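Local coordinates for protein short chain dehydrogenase (Rhodopseudomonas palustris, PDB 3H7A) that probably catalyses NAD(P)-dependent oxidation or reduction of a substrate not yet identified, as a member of the short-chain dehydrogenase/reductase family, at residues A65-E68 with D69-T72; K109-M113 with A114-G118. One frame throughout, in Å; residues are numbered along the deposited sequence. Where two conformers were deposited one is given.

Overall arrangement
Both contacts are local and lie in the Rossmann-type fold of the subunit, whose central sheet is parallel. Interaction 1 comes first along the chain, where the loop after strand 57-62 enters helix 68-81; interaction 2 follows on helix 104-132, within the first half of that long helix. Their centres are about 11 Å apart, on the same side of the chain's centre, and they touch directly: the indole NE1 of Trp116 probably makes a weak hydrogen bond to the backbone oxygen of Arg66, and the methyl of Ala117 packs on the backbone oxygen of Ala65. The start of one helix is thus set against the first half of helix 104-132, next to a second subunit that touches both.

Interaction 1 of 2, residues A65-E68 with D69-T72; sequences ARNE and DEVT
Chi1 of Asn67 (-166°) sets CG anti to the backbone N and turns the side-chain amide forward over the start of helix 68-81, while chi1 of Thr72 (-50°) folds OG1 back toward the preceding turn. Asn67 is the N-cap: its OD1 takes the amide hydrogen of Asp69 N at 3.2 Å, the donor lying in the amide carbonyl plane on a lone pair, although the bond is bent (139° at the hydrogen). The Asn67 backbone oxygen accepts from Val71 N at 3.0 Å, closing the first helical turn. Across the cap, the side chain of Glu70 runs nearly at right angles to that of Asn67, its CG 3.8 Å from Asn67 CG; its OE1 binds Asp64 N. One residue on, Glu68 O is gripped twice by Thr72, by N at 3.1 Å from above the carbonyl plane and by OG1 at a very short 2.5 Å. On the buried side, Val71 CG2 lies 3.3 Å from Ala65 O. Glu68 OE1 bonds weakly to Trp116 NE1, and OE2 forms a long, weak ion pair with Arg108 of the second subunit. The cap satisfies an amide that has no earlier turn to supply an acceptor; the carboxylates of Glu68, Asp69 and Glu70 would probably interact favourably with the helix dipole, though Glu68 and Asp69 probably repel each other somewhat.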
# COMPACT_ATOMS: atom_id res chain seq x y z
N ALA B 65 12.94 24.41 -14.16
CA ALA B 65 13.00 23.78 -12.85
C ALA B 65 14.07 22.70 -12.72
O ALA B 65 14.48 22.38 -11.60
CB ALA B 65 11.63 23.25 -12.45
N ARG B 66 14.57 22.18 -13.84
CA ARG B 66 15.74 21.29 -13.84
C ARG B 66 16.99 22.00 -13.33
O ARG B 66 17.89 21.36 -12.80
CB ARG B 66 16.03 20.75 -15.23
CG ARG B 66 14.94 19.90 -15.81
CD ARG B 66 15.28 19.52 -17.23
NE ARG B 66 15.29 20.70 -18.10
CZ ARG B 66 15.12 20.65 -19.42
NH1 ARG B 66 14.92 19.49 -20.04
NH2 ARG B 66 15.14 21.78 -20.11
N ASN B 67 17.03 23.32 -13.50
CA ASN B 67 18.19 24.12 -13.14
C ASN B 67 18.09 24.56 -11.67
O ASN B 67 17.29 25.44 -11.32
CB ASN B 67 18.30 25.31 -14.11
CG ASN B 67 19.65 26.03 -14.06
OD1 ASN B 67 20.25 26.21 -13.00
ND2 ASN B 67 20.11 26.46 -15.22
N GLU B 68 18.91 23.95 -10.82
CA GLU B 68 18.86 24.17 -9.37
C GLU B 68 19.17 25.60 -8.95
O GLU B 68 18.71 26.06 -7.91
CB GLU B 68 19.76 23.19 -8.63
CG GLU B 68 21.25 23.23 -9.01
CD GLU B 68 21.60 22.34 -10.20
OE1 GLU B 68 20.68 21.87 -10.91
OE2 GLU B 68 22.80 22.13 -10.42
N ASP B 69 19.96 26.30 -9.77
CA ASP B 69 20.33 27.68 -9.50
C ASP B 69 19.15 28.60 -9.76
O ASP B 69 18.92 29.54 -9.02
CB ASP B 69 21.54 28.08 -10.36
CG ASP B 69 22.79 27.27 -10.01
OD1 ASP B 69 23.00 26.96 -8.81
OD2 ASP B 69 23.55 26.94 -10.94
N GLU B 70 18.39 28.29 -10.82
CA GLU B 70 17.17 29.00 -11.15
C GLU B 70 16.06 28.75 -10.13
O GLU B 70 15.32 29.68 -9.80
CB GLU B 70 16.68 28.59 -12.55
CG GLU B 70 17.49 29.17 -13.71
CD GLU B 70 16.86 28.87 -15.08
OE1 GLU B 70 15.63 29.05 -15.24
OE2 GLU B 70 17.60 28.47 -16.00
N VAL B 71 15.92 27.51 -9.65
CA VAL B 71 14.92 27.19 -8.62
C VAL B 71 15.22 27.96 -7.34
O VAL B 71 14.34 28.59 -6.77
CB VAL B 71 14.86 25.65 -8.30
CG1 VAL B 71 14.07 25.37 -7.02
CG2 VAL B 71 14.24 24.90 -9.44
N THR B 72 16.48 27.93 -6.93
CA THR B 72 16.93 28.63 -5.73
C THR B 72 16.70 30.14 -5.87
O THR B 72 16.25 30.79 -4.92
CB THR B 72 18.40 28.27 -5.45
OG1 THR B 72 18.53 26.84 -5.49
CG2 THR B 72 18.86 28.76 -4.08

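Interaction 2 of 2, residues K109-M113 with A114-G118; sequences KVWEM and ACWAG
Trp111 O receives two backbone amides, Trp116 N at 2.8 Å with a nearly straight bond (168°) and Cys115 N at 3.0 Å with a more bent one. This shared acceptor marks a pi-type turn in helix 104-132, a local widening that follows the regular bond from Ala114 N to Val110 O (2.9 Å). Beyond it Ala117 N makes a weak bond to Glu112 O, again five residues back, while Met113 O, buried against the Ala117 methyl, has no polar partner. Outside the turn, Glu112 OE2 forms a salt bridge with Arg108, one turn earlier. The widened turn places Trp116 beside Trp111. With chi1 at 176°, the Trp111 indole swings forward along the helix, and Trp116 CB sits over its six-membered ring, 3.7 Å from the centroid and almost on the ring normal, a CH-pi contact. The two indoles meet obliquely, with planes 34° apart and Trp111 CH2 3.7 Å from Trp116 CE3; the polar end of the second, NE1, bonds weakly to Arg66 O. Trp111 also stacks on Trp111 of the second subunit, so the pair belongs to the subunit interface. Replacing the Trp111 indole by the methyl of an alanine is likely to open a gap over Trp116 CB, let the Trp116 indole turn more freely and leave the stack across the interface without one of its rings. At the pyrrole end of the Trp111 indole, Cys115 makes an oblique sulfur-aromatic contact, with SG 3.6 Å from Trp111 NE1.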
# COMPACT_ATOMS: atom_id res chain seq x y z
N LYS B 109 16.28 13.03 -18.16
CA LYS B 109 15.47 14.27 -18.32
C LYS B 109 14.19 14.23 -17.50
O LYS B 109 13.82 15.24 -16.88
CB LYS B 109 15.11 14.53 -19.79
CG LYS B 109 14.43 15.89 -20.11
CD LYS B 109 13.91 15.99 -21.58
CE LYS B 109 12.36 15.90 -21.72
NZ LYS B 109 11.76 14.52 -21.80
N VAL B 110 13.50 13.09 -17.53
CA VAL B 110 12.27 12.94 -16.74
C VAL B 110 12.58 13.01 -15.24
O VAL B 110 11.88 13.69 -14.50
CB VAL B 110 11.49 11.66 -17.14
CG1 VAL B 110 10.37 11.36 -16.17
CG2 VAL B 110 10.93 11.86 -18.53
N TRP B 111 13.67 12.37 -14.81
CA TRP B 111 14.11 12.53 -13.44
C TRP B 111 14.47 13.99 -13.06
O TRP B 111 14.07 14.48 -11.99
CB TRP B 111 15.28 11.62 -13.15
CG TRP B 111 15.84 11.82 -11.77
CD1 TRP B 111 15.34 11.32 -10.60
CD2 TRP B 111 17.01 12.58 -11.42
NE1 TRP B 111 16.12 11.73 -9.54
CE2 TRP B 111 17.15 12.50 -10.01
CE3 TRP B 111 17.95 13.33 -12.15
CZ2 TRP B 111 18.20 13.11 -9.32
CZ3 TRP B 111 18.99 13.94 -11.47
CH2 TRP B 111 19.11 13.83 -10.06
N GLU B 112 15.22 14.67 -13.93
CA GLU B 112 15.63 16.06 -13.67
C GLU B 112 14.42 16.98 -13.50
O GLU B 112 14.40 17.82 -12.61
CB GLU B 112 16.52 16.61 -14.79
CG GLU B 112 17.88 15.94 -14.92
CD GLU B 112 18.72 16.49 -16.07
OE1 GLU B 112 18.18 17.19 -16.97
OE2 GLU B 112 19.94 16.23 -16.07
N MET B 113 13.42 16.77 -14.35
CA MET B 113 12.23 17.62 -14.39
C MET B 113 11.24 17.29 -13.26
O MET B 113 10.76 18.18 -12.56
CB MET B 113 11.57 17.49 -15.78
CG MET B 113 10.44 18.47 -16.11
SD MET B 113 10.87 20.04 -16.93
CE MET B 113 11.37 21.04 -15.54
N ALA B 114 10.93 16.00 -13.09
CA ALA B 114 9.84 15.55 -12.20
C ALA B 114 10.24 15.14 -10.78
O ALA B 114 9.37 14.95 -9.93
CB ALA B 114 9.08 14.41 -12.87
N CYS B 115 11.53 14.96 -10.53
CA CYS B 115 11.97 14.47 -9.25
C CYS B 115 13.06 15.35 -8.61
O CYS B 115 12.89 15.83 -7.49
CB CYS B 115 12.48 13.04 -9.39
SG CYS B 115 13.03 12.41 -7.77
N TRP B 116 14.15 15.55 -9.35
CA TRP B 116 15.27 16.40 -8.96
C TRP B 116 14.77 17.81 -8.70
O TRP B 116 15.03 18.38 -7.66
CB TRP B 116 16.32 16.40 -10.07
CG TRP B 116 17.33 17.53 -10.01
CD1 TRP B 116 17.40 18.61 -10.85
CD2 TRP B 116 18.40 17.68 -9.07
NE1 TRP B 116 18.45 19.43 -10.48
CE2 TRP B 116 19.07 18.88 -9.39
CE3 TRP B 116 18.84 16.92 -7.98
CZ2 TRP B 116 20.17 19.33 -8.66
CZ3 TRP B 116 19.94 17.37 -7.26
CH2 TRP B 116 20.59 18.57 -7.60
N ALA B 117 13.98 18.33 -9.63
CA ALA B 117 13.44 19.68 -9.49
C ALA B 117 12.59 19.82 -8.25
O ALA B 117 12.59 20.88 -7.60
CB ALA B 117 12.65 20.02 -10.71
N GLY B 118 11.87 18.75 -7.89
CA GLY B 118 11.04 18.72 -6.71
C GLY B 118 11.84 18.68 -5.45
O GLY B 118 11.48 19.32 -4.47